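Local structure of lasso peptide isopeptidase AtxE2 (Asticcacaulis excentricus, 5TXE) at residues Ala142-Asp147 / Val151-Ala156; Phe86-Lys91 / Leu128-Arg133; Pro165-Ala170 / Gly239-Ala244. The protein hydrolyses the isopeptide bond of the lasso peptides astexin-2 and astexin-3, recognising mainly their threaded loop and converting them to linear peptides. The protein carries 1 engineered substitution. All blocks are in the same frame, centred on the assembly; numbering follows the deposited sequence.

Interaction 1 of 3, residues Ala142-Asp147 / Val151-Ala156; sequences AYLRQD and VRVWRA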
loop_
_atom_site.group_PDB
_atom_site.type_symbol
_atom_site.label_atom_id
_atom_site.label_comp_id
_atom_site.label_asym_id
_atom_site.label_seq_id
_atom_site.Cartn_x
_atom_site.Cartn_y
_atom_site.Cartn_z
ATOM N N ALA A 142 22.460 8.774 -8.836
ATOM C CA ALA A 142 22.396 9.237 -7.446
ATOM C C ALA A 142 21.024 8.830 -6.871
ATOM O O ALA A 142 20.020 8.855 -7.584
ATOM C CB ALA A 142 22.542 10.721 -7.363
ATOM N N TYR A 143 21.004 8.451 -5.593
ATOM C CA TYR A 143 19.800 7.895 -4.974
ATOM C C TYR A 143 20.019 7.886 -3.493
ATOM O O TYR A 143 21.167 7.952 -3.012
ATOM C CB TYR A 143 19.516 6.483 -5.478
ATOM C CG TYR A 143 20.666 5.516 -5.291
ATOM C CD1 TYR A 143 21.679 5.457 -6.217
ATOM C CD2 TYR A 143 20.756 4.666 -4.175
ATOM C CE1 TYR A 143 22.753 4.599 -6.062
ATOM C CE2 TYR A 143 21.856 3.818 -4.004
ATOM C CZ TYR A 143 22.848 3.801 -4.954
ATOM O OH TYR A 143 23.946 3.005 -4.866
ATOM N N LEU A 144 18.921 7.847 -2.751
ATOM C CA LEU A 144 18.967 7.729 -1.298
ATOM C C LEU A 144 19.175 6.279 -0.840
ATOM O O LEU A 144 18.702 5.349 -1.482
ATOM C CB LEU A 144 17.649 8.220 -0.691
ATOM C CG LEU A 144 17.216 9.629 -1.102
ATOM C CD1 LEU A 144 15.891 9.936 -0.434
ATOM C CD2 LEU A 144 18.272 10.633 -0.722
ATOM N N ARG A 145 19.899 6.116 0.254
ATOM C CA ARG A 145 20.162 4.812 0.832
ATOM C C ARG A 145 20.553 4.971 2.260
ATOM O O ARG A 145 21.327 5.867 2.626
ATOM C CB ARG A 145 21.255 4.089 0.054
ATOM C CG ARG A 145 21.973 3.027 0.865
ATOM C CD ARG A 145 22.951 2.172 0.071
ATOM N NE ARG A 145 23.740 1.356 0.991
ATOM C CZ ARG A 145 24.557 0.356 0.633
ATOM N NH1 ARG A 145 24.823 0.080 -0.653
ATOM N NH2 ARG A 145 25.149 -0.336 1.598
ATOM N N GLN A 146 19.976 4.113 3.102
ATOM C CA GLN A 146 20.175 4.178 4.547
ATOM C C GLN A 146 21.184 3.124 5.064
ATOM O O GLN A 146 21.081 1.952 4.714
ATOM C CB GLN A 146 18.841 3.917 5.226
ATOM C CG GLN A 146 18.893 4.026 6.740
ATOM C CD GLN A 146 17.502 3.886 7.389
ATOM O OE1 GLN A 146 16.553 4.574 7.021
ATOM N NE2 GLN A 146 17.394 3.009 8.364
ATOM N N ASP A 147 22.117 3.547 5.922
ATOM C CA ASP A 147 23.012 2.629 6.625
ATOM C C ASP A 147 23.243 3.187 8.001
ATOM O O ASP A 147 23.425 4.410 8.185
ATOM C CB ASP A 147 24.361 2.457 5.920
ATOM C CG ASP A 147 24.238 1.824 4.537
ATOM O OD1 ASP A 147 24.083 2.563 3.531
ATOM O OD2 ASP A 147 24.342 0.586 4.440
ATOM N N VAL A 151 20.123 8.226 6.427
ATOM C CA VAL A 151 19.932 8.289 4.975
ATOM C C VAL A 151 20.948 9.250 4.309
ATOM O O VAL A 151 21.008 10.454 4.586
ATOM C CB VAL A 151 18.536 8.791 4.637
ATOM C CG1 VAL A 151 18.338 8.803 3.134
ATOM C CG2 VAL A 151 17.501 7.870 5.284
ATOM N N ARG A 152 21.695 8.689 3.400
ATOM C CA ARG A 152 22.725 9.435 2.666
ATOM C C ARG A 152 22.398 9.394 1.172
ATOM O O ARG A 152 21.589 8.569 0.728
ATOM C CB ARG A 152 24.048 8.728 2.847
ATOM C CG ARG A 152 24.526 8.669 4.293
ATOM C CD ARG A 152 25.891 7.955 4.409
ATOM N NE ARG A 152 26.285 7.865 5.804
ATOM C CZ ARG A 152 25.759 7.028 6.697
ATOM N NH1 ARG A 152 24.800 6.166 6.390
ATOM N NH2 ARG A 152 26.170 7.103 7.927
ATOM N N VAL A 153 23.072 10.228 0.397
ATOM C CA VAL A 153 23.051 10.089 -1.060
ATOM C C VAL A 153 24.242 9.238 -1.484
ATOM O O VAL A 153 25.389 9.507 -1.084
ATOM C CB VAL A 153 23.130 11.439 -1.774
ATOM C CG1 VAL A 153 23.132 11.198 -3.258
ATOM C CG2 VAL A 153 21.952 12.312 -1.382
ATOM N N TRP A 154 23.961 8.238 -2.291
ATOM C CA TRP A 154 24.969 7.426 -2.847
ATOM C C TRP A 154 25.046 7.719 -4.346
ATOM O O TRP A 154 24.075 8.128 -4.958
ATOM C CB TRP A 154 24.688 5.920 -2.630
ATOM C CG TRP A 154 24.989 5.429 -1.208
ATOM C CD1 TRP A 154 24.486 5.935 -0.070
ATOM C CD2 TRP A 154 25.846 4.358 -0.827
ATOM N NE1 TRP A 154 24.987 5.261 1.014
ATOM C CE2 TRP A 154 25.812 4.273 0.573
ATOM C CE3 TRP A 154 26.643 3.447 -1.541
ATOM C CZ2 TRP A 154 26.520 3.307 1.292
ATOM C CZ3 TRP A 154 27.385 2.507 -0.820
ATOM C CH2 TRP A 154 27.329 2.463 0.583
ATOM N N ARG A 155 26.224 7.460 -4.897
ATOM C CA ARG A 155 26.522 7.596 -6.313
ATOM C C ARG A 155 27.050 6.307 -6.846
ATOM O O ARG A 155 27.963 5.753 -6.284
ATOM C CB ARG A 155 27.573 8.669 -6.472
ATOM C CG ARG A 155 28.049 8.855 -7.902
ATOM C CD ARG A 155 29.030 9.991 -7.870
ATOM N NE ARG A 155 29.575 10.232 -9.183
ATOM C CZ ARG A 155 30.714 9.715 -9.613
ATOM N NH1 ARG A 155 31.433 8.926 -8.812
ATOM N NH2 ARG A 155 31.129 9.984 -10.852
ATOM N N ALA A 156 26.470 5.802 -7.903
ATOM C CA ALA A 156 26.870 4.527 -8.464
ATOM C C ALA A 156 27.280 4.674 -9.949
ATOM O O ALA A 156 26.627 5.380 -10.702
ATOM C CB ALA A 156 25.741 3.521 -8.371
HETATM O O HOH W 1 23.766 5.288 3.783
#
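Tyr-143 and Trp-154 form one hydrogen-bonded pair of an antiparallel beta hairpin, and Arg-145 with Arg-152 forms the next; the hairpin supplies the two inner strands of a four-stranded beta-propeller blade. Both pairs are closed by two backbone bonds each, among them Trp-154 N to Tyr-143 O (2.9 Å).

On the face of Tyr-143, Arg-145 and Trp-154 the side chains lie over one another's flat groups. The guanidinium of Arg-145 lies flat over the six-membered ring of Trp-154, planes 3° apart, with CZ 3.7 Å from the ring centroid in a cation-pi contact. Extended beyond CB, with CG nearly opposite the backbone N (chi1 157°), Arg-145 also lays its CD over the five-membered ring. Trp-154 CB in turn sits over one face of the Tyr-143 ring, 3.6 Å from CZ, while Ala-156 CB meets that ring at its edge.

Charge and water fix these groups. Asp-147 receives Arg-145 side-on, NE to OD1 (2.8 Å) and NH2 to OD2, which restrains the rotation of the stacked guanidinium; Arg-145 NH1 has a further salt bridge to Asp-103. Arg-152 NH1 gives Asp-147 O an almost straight bond of 2.9 Å. One water has four partners, donating to Arg-145 O and Asp-147 OD1 and accepting from Arg-152 NH1 and Trp-154 NE1.

Apolar contacts occupy the other face, where Leu-144 CB meets Val-151 CG1 at 3.9 Å and Leu-144 CD2 touches Val-153 CG2. Leu-144 and Val-153 pack on Ile-173 of strand 173-178, in the following blade, Trp-154 and Ala-156 touch strand 100-104, and strands 133-134 and 163-167 complete the hairpin's own sheet.

Interaction 2 of 3, residues Phe86-Lys91 / Leu128-Arg133; sequences FRMVVK and LTIQPR
Met-88 and Pro-132 mark the nearest backbone approach, their CA atoms 8.4 Å apart, and no hydrogen bond joins segment 86-91 to the loop segment 128-133. The contact lies within the beta-propeller domain, between a strand of one antiparallel sheet and the chain that leads into strand 133-134, an outermost strand of the neighbouring blade. It is small, fully apolar and buried.

A single methionine spans the gap. Met-88 places CG anti to its backbone N (chi1 -174°) and then folds at both later torsions (chi2 53°, chi3 71°), which brings sulfur and methyl round toward the loop although CB itself does not face it. The two end atoms take separate partners: the sulfur lies against the proline ring, and the methyl reaches the branch methyl of Ile-130. Side chains cross obliquely in both encounters.

On the loop side, Ile-130 and Pro-132 direct their CB atoms to Met-88, whereas the intervening Gln-131 directs its own away. Over these three residues the alternation turns two apolar side chains to the methionine and the polar one from it. Gln-131 OE1 accepts a weak bond from Arg-133 NH2 at 3.5 Å, and its NE2 is held by Leu-61 O.

Met-88 also touches Val-102 and Asp-103 of strand 100-104 and Leu-141 and Tyr-143 of strand 140-147, and Ile-130 touches Gln-73 of strand 69-78. Arg-133, at the far end of the loop, forms a salt bridge with Asp-175.

The interface thus comes down to a few atoms: Met-88 CE stands 3.9 Å from Ile-130 CG2, and Met-88 SD touches Pro-132 through two ring carbons, 3.7 Å from CG and 4.0 Å from CB.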
loop_
_atom_site.group_PDB
_atom_site.type_symbol
_atom_site.label_atom_id
_atom_site.label_comp_id
_atom_site.label_asym_id
_atom_site.label_seq_id
_atom_site.Cartn_x
_atom_site.Cartn_y
_atom_site.Cartn_z
ATOM N N PHE A 86 18.690 -5.183 -0.579
ATOM C CA PHE A 86 18.378 -4.247 -1.649
ATOM C C PHE A 86 19.485 -4.205 -2.712
ATOM O O PHE A 86 20.645 -4.273 -2.387
ATOM C CB PHE A 86 18.177 -2.850 -1.078
ATOM C CG PHE A 86 16.997 -2.737 -0.173
ATOM C CD1 PHE A 86 15.747 -2.494 -0.705
ATOM C CD2 PHE A 86 17.126 -2.891 1.189
ATOM C CE1 PHE A 86 14.643 -2.382 0.099
ATOM C CE2 PHE A 86 16.021 -2.774 2.002
ATOM C CZ PHE A 86 14.782 -2.526 1.447
ATOM N N ARG A 87 19.092 -4.065 -3.980
ATOM C CA ARG A 87 20.044 -3.945 -5.124
ATOM C C ARG A 87 19.546 -2.811 -6.024
ATOM O O ARG A 87 18.341 -2.754 -6.329
ATOM C CB ARG A 87 20.058 -5.164 -6.057
ATOM C CG ARG A 87 19.991 -6.512 -5.477
ATOM C CD ARG A 87 20.115 -7.575 -6.541
ATOM N NE ARG A 87 18.878 -8.295 -6.829
ATOM C CZ ARG A 87 18.437 -8.523 -8.052
ATOM N NH1 ARG A 87 19.085 -8.042 -9.125
ATOM N NH2 ARG A 87 17.340 -9.226 -8.236
ATOM N N MET A 88 20.450 -1.932 -6.432
ATOM C CA MET A 88 20.152 -0.977 -7.486
ATOM C C MET A 88 20.555 -1.622 -8.835
ATOM O O MET A 88 21.708 -2.050 -9.034
ATOM C CB MET A 88 20.890 0.319 -7.205
ATOM C CG MET A 88 20.565 1.480 -8.136
ATOM S SD MET A 88 18.791 1.909 -8.318
ATOM C CE MET A 88 18.599 2.600 -6.685
ATOM N N VAL A 89 19.586 -1.744 -9.728
ATOM C CA VAL A 89 19.722 -2.473 -10.976
ATOM C C VAL A 89 19.607 -1.582 -12.243
ATOM O O VAL A 89 18.836 -0.636 -12.263
ATOM C CB VAL A 89 18.683 -3.543 -11.077
ATOM C CG1 VAL A 89 18.974 -4.458 -12.268
ATOM C CG2 VAL A 89 18.714 -4.386 -9.801
ATOM N N VAL A 90 20.432 -1.851 -13.252
ATOM C CA VAL A 90 20.382 -1.149 -14.528
ATOM C C VAL A 90 20.183 -2.206 -15.601
ATOM O O VAL A 90 20.811 -3.226 -15.578
ATOM C CB VAL A 90 21.656 -0.374 -14.781
ATOM C CG1 VAL A 90 21.664 0.170 -16.197
ATOM C CG2 VAL A 90 21.772 0.780 -13.801
ATOM N N LYS A 91 19.240 -1.983 -16.491
ATOM C CA LYS A 91 18.875 -2.958 -17.524
ATOM C C LYS A 91 18.657 -2.218 -18.862
ATOM O O LYS A 91 17.960 -1.195 -18.902
ATOM C CB LYS A 91 17.599 -3.647 -17.116
ATOM C CG LYS A 91 16.935 -4.457 -18.203
ATOM C CD LYS A 91 17.745 -5.681 -18.550
ATOM C CE LYS A 91 16.852 -6.644 -19.325
ATOM N NZ LYS A 91 17.537 -7.901 -19.635
ATOM N N LEU A 128 10.125 3.286 1.427
ATOM C CA LEU A 128 10.180 4.409 0.472
ATOM C C LEU A 128 10.583 3.893 -0.874
ATOM O O LEU A 128 11.513 3.101 -0.971
ATOM C CB LEU A 128 11.260 5.378 0.888
ATOM C CG LEU A 128 11.392 6.688 0.097
ATOM C CD1 LEU A 128 10.172 7.589 0.288
ATOM C CD2 LEU A 128 12.650 7.427 0.517
ATOM N N THR A 129 9.853 4.286 -1.901
ATOM C CA THR A 129 10.216 4.007 -3.272
ATOM C C THR A 129 11.486 4.799 -3.614
ATOM O O THR A 129 11.558 6.012 -3.408
ATOM C CB THR A 129 9.100 4.409 -4.229
ATOM O OG1 THR A 129 7.994 3.553 -4.039
ATOM C CG2 THR A 129 9.531 4.189 -5.694
ATOM N N ILE A 130 12.505 4.108 -4.100
ATOM C CA ILE A 130 13.781 4.776 -4.369
ATOM C C ILE A 130 13.838 4.999 -5.894
ATOM O O ILE A 130 13.933 4.026 -6.698
ATOM C CB ILE A 130 14.980 3.913 -3.927
ATOM C CG1 ILE A 130 14.900 3.565 -2.429
ATOM C CG2 ILE A 130 16.311 4.596 -4.291
ATOM C CD1 ILE A 130 14.960 4.796 -1.535
ATOM N N GLN A 131 13.814 6.267 -6.254
ATOM C CA GLN A 131 13.958 6.662 -7.640
ATOM C C GLN A 131 15.380 7.119 -7.932
ATOM O O GLN A 131 15.838 8.084 -7.369
ATOM C CB GLN A 131 12.990 7.785 -8.023
ATOM C CG GLN A 131 12.748 7.701 -9.542
ATOM C CD GLN A 131 11.780 8.743 -10.130
ATOM O OE1 GLN A 131 11.448 9.787 -9.515
ATOM N NE2 GLN A 131 11.329 8.452 -11.351
ATOM N N PRO A 132 16.076 6.386 -8.764
ATOM C CA PRO A 132 17.422 6.763 -9.126
ATOM C C PRO A 132 17.469 7.938 -10.074
ATOM O O PRO A 132 16.697 7.963 -11.031
ATOM C CB PRO A 132 17.960 5.544 -9.874
ATOM C CG PRO A 132 16.864 4.598 -9.998
ATOM C CD PRO A 132 15.625 5.147 -9.399
ATOM N N ARG A 133 18.391 8.861 -9.824
ATOM C CA ARG A 133 18.585 10.039 -10.657
ATOM C C ARG A 133 19.758 9.819 -11.557
ATOM O O ARG A 133 20.883 9.601 -11.067
ATOM C CB ARG A 133 18.842 11.234 -9.780
ATOM C CG ARG A 133 17.820 11.396 -8.647
ATOM C CD ARG A 133 16.553 11.678 -9.366
ATOM N NE ARG A 133 15.206 11.451 -8.815
ATOM C CZ ARG A 133 14.657 12.081 -7.802
ATOM N NH1 ARG A 133 15.365 12.884 -7.045
ATOM N NH2 ARG A 133 13.415 11.830 -7.489
#

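Interaction 3 of 3, residues Pro165-Ala170 / Gly239-Ala244; sequences PVIEDA and GTRRAA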
loop_
_atom_site.group_PDB
_atom_site.type_symbol
_atom_site.label_atom_id
_atom_site.label_comp_id
_atom_site.label_asym_id
_atom_site.label_seq_id
_atom_site.Cartn_x
_atom_site.Cartn_y
_atom_site.Cartn_z
ATOM N N PRO A 165 28.862 6.405 -0.758
ATOM C CA PRO A 165 28.109 7.540 -0.297
ATOM C C PRO A 165 28.851 8.824 -0.621
ATOM O O PRO A 165 30.069 8.902 -0.376
ATOM C CB PRO A 165 28.063 7.337 1.231
ATOM C CG PRO A 165 29.243 6.492 1.579
ATOM C CD PRO A 165 29.465 5.625 0.343
ATOM N N VAL A 166 28.131 9.836 -1.117
ATOM C CA VAL A 166 28.744 11.133 -1.433
ATOM C C VAL A 166 28.177 12.288 -0.651
ATOM O O VAL A 166 28.779 13.331 -0.561
ATOM C CB VAL A 166 28.702 11.405 -2.930
ATOM C CG1 VAL A 166 29.530 10.353 -3.672
ATOM C CG2 VAL A 166 27.273 11.368 -3.467
ATOM N N ILE A 167 27.023 12.118 -0.035
ATOM C CA ILE A 167 26.525 13.168 0.813
ATOM C C ILE A 167 26.019 12.559 2.105
ATOM O O ILE A 167 25.176 11.644 2.077
ATOM C CB ILE A 167 25.355 13.933 0.113
ATOM C CG1 ILE A 167 25.760 14.418 -1.283
ATOM C CG2 ILE A 167 24.941 15.138 0.939
ATOM C CD1 ILE A 167 24.663 15.133 -2.041
ATOM N N GLU A 168 26.446 13.147 3.221
ATOM C CA GLU A 168 25.921 12.797 4.525
ATOM C C GLU A 168 25.761 14.072 5.300
ATOM O O GLU A 168 26.561 14.962 5.163
ATOM C CB GLU A 168 26.903 11.913 5.288
ATOM C CG GLU A 168 26.356 11.488 6.636
ATOM C CD GLU A 168 27.354 10.672 7.463
ATOM O OE1 GLU A 168 28.221 9.995 6.877
ATOM O OE2 GLU A 168 27.224 10.698 8.714
ATOM N N ASP A 169 24.754 14.166 6.147
ATOM C CA ASP A 169 24.717 15.272 7.072
ATOM C C ASP A 169 24.193 14.847 8.449
ATOM O O ASP A 169 23.896 13.685 8.665
ATOM C CB ASP A 169 23.903 16.381 6.418
ATOM C CG ASP A 169 24.468 17.789 6.711
ATOM O OD1 ASP A 169 24.816 18.055 7.904
ATOM O OD2 ASP A 169 24.511 18.623 5.754
ATOM N N ALA A 170 24.082 15.783 9.375
ATOM C CA ALA A 170 23.420 15.521 10.676
ATOM C C ALA A 170 21.939 15.102 10.565
ATOM O O ALA A 170 21.367 14.564 11.509
ATOM C CB ALA A 170 23.510 16.746 11.563
ATOM N N GLY A 239 34.379 18.781 -3.383
ATOM C CA GLY A 239 33.854 18.499 -2.061
ATOM C C GLY A 239 33.283 19.720 -1.370
ATOM O O GLY A 239 33.004 19.653 -0.186
ATOM N N THR A 240 33.105 20.845 -2.067
ATOM C CA THR A 240 32.548 22.035 -1.405
ATOM C C THR A 240 31.034 22.090 -1.591
ATOM O O THR A 240 30.480 21.579 -2.559
ATOM C CB THR A 240 33.174 23.379 -1.880
ATOM O OG1 THR A 240 33.081 23.464 -3.301
ATOM C CG2 THR A 240 34.635 23.482 -1.472
ATOM N N ARG A 241 30.424 22.731 -0.617
ATOM C CA ARG A 241 29.010 22.931 -0.512
ATOM C C ARG A 241 28.720 24.401 -0.499
ATOM O O ARG A 241 29.452 25.162 0.148
ATOM C CB ARG A 241 28.519 22.422 0.834
ATOM C CG ARG A 241 28.202 20.948 0.838
ATOM C CD ARG A 241 28.727 20.211 2.060
ATOM N NE ARG A 241 28.367 18.789 2.014
ATOM C CZ ARG A 241 28.190 18.015 3.073
ATOM N NH1 ARG A 241 28.294 18.487 4.304
ATOM N NH2 ARG A 241 27.888 16.751 2.883
ATOM N N ARG A 242 27.586 24.769 -1.072
ATOM C CA ARG A 242 27.141 26.164 -1.065
ATOM C C ARG A 242 25.615 26.205 -1.010
ATOM O O ARG A 242 24.955 25.189 -1.241
ATOM C CB ARG A 242 27.630 26.839 -2.344
ATOM C CG ARG A 242 27.072 26.202 -3.619
ATOM C CD ARG A 242 27.262 27.082 -4.865
ATOM N NE ARG A 242 26.885 26.424 -6.128
ATOM C CZ ARG A 242 25.639 26.393 -6.615
ATOM N NH1 ARG A 242 24.627 26.963 -5.947
ATOM N NH2 ARG A 242 25.387 25.766 -7.746
ATOM N N ALA A 243 25.054 27.372 -0.731
ATOM C CA ALA A 243 23.610 27.498 -0.721
ATOM C C ALA A 243 23.113 27.325 -2.150
ATOM O O ALA A 243 23.853 27.607 -3.102
ATOM C CB ALA A 243 23.181 28.841 -0.200
ATOM N N ALA A 244 21.885 26.816 -2.292
ATOM C CA ALA A 244 21.263 26.699 -3.616
ATOM C C ALA A 244 20.725 28.054 -4.074
ATOM O O ALA A 244 20.388 28.847 -3.265
ATOM C CB ALA A 244 20.144 25.682 -3.558
#
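Arg-241 reaches across to the backbone of Glu-168, NH2 donating to the carbonyl O at 3.2 Å. The oxygen lies near the guanidinium plane at its edge, but the donor is tilted 31° from the carbonyl plane. The same nitrogen rests 3.9 Å from Ile-167 CG2. Asp-169 OD2, 4.1 Å from Arg-241 NH1 and off the guanidinium plane, is too far for a salt bridge and can add only a long-range attraction.

Arg-241 has its CG roughly opposite the carbonyl carbon (chi1 -86°) and its chain bends at chi2 (136°). The Asp-169 carboxylate is turned to its own chain, OD1 accepting from Ala-170 N (2.8 Å) on the anti lone pair, while OD2 has a weak bond with Tyr-186 OH. Glu-168 forms a salt bridge with Arg-152. A classic beta bulge, Val-166 and Ile-167 both opposite Val-153, precedes the carbonyl that accepts the bond. Tyr-186 touches Ile-167 and Arg-241, within the blade in which 240-243 is an outermost strand.

One neutral acceptor and one nearby carboxylate, met by an exposed arginine, are consistent with a modest, largely polar link between strand 240-243 and the end of strand 163-167 with the loop that follows it, in two successive blades.

Overall arrangement
Interactions 1 and 2 have centres 10 Å apart and share apolar packing: Tyr-143 CG lies 3.8 Å from Met-88 CE. A probable backbone hydrogen bond, Ala-142 O to Arg-133 N at 2.8 Å, continues the sheet from the hairpin to the loop's end. Segment 165-170 of interaction 3, whose centre is 12 Å from that of interaction 1, adds the strand on the hairpin's other side, where Val-153 O and Val-166 N are 2.8 Å apart; 239-244 belongs to the next blade. Interactions 2 and 3 do not touch, their nearest atoms about 10 Å apart. All three belong to the propeller and lie away from Glu-610 and His-638 and from Ala-527, the engineered replacement of the nucleophile.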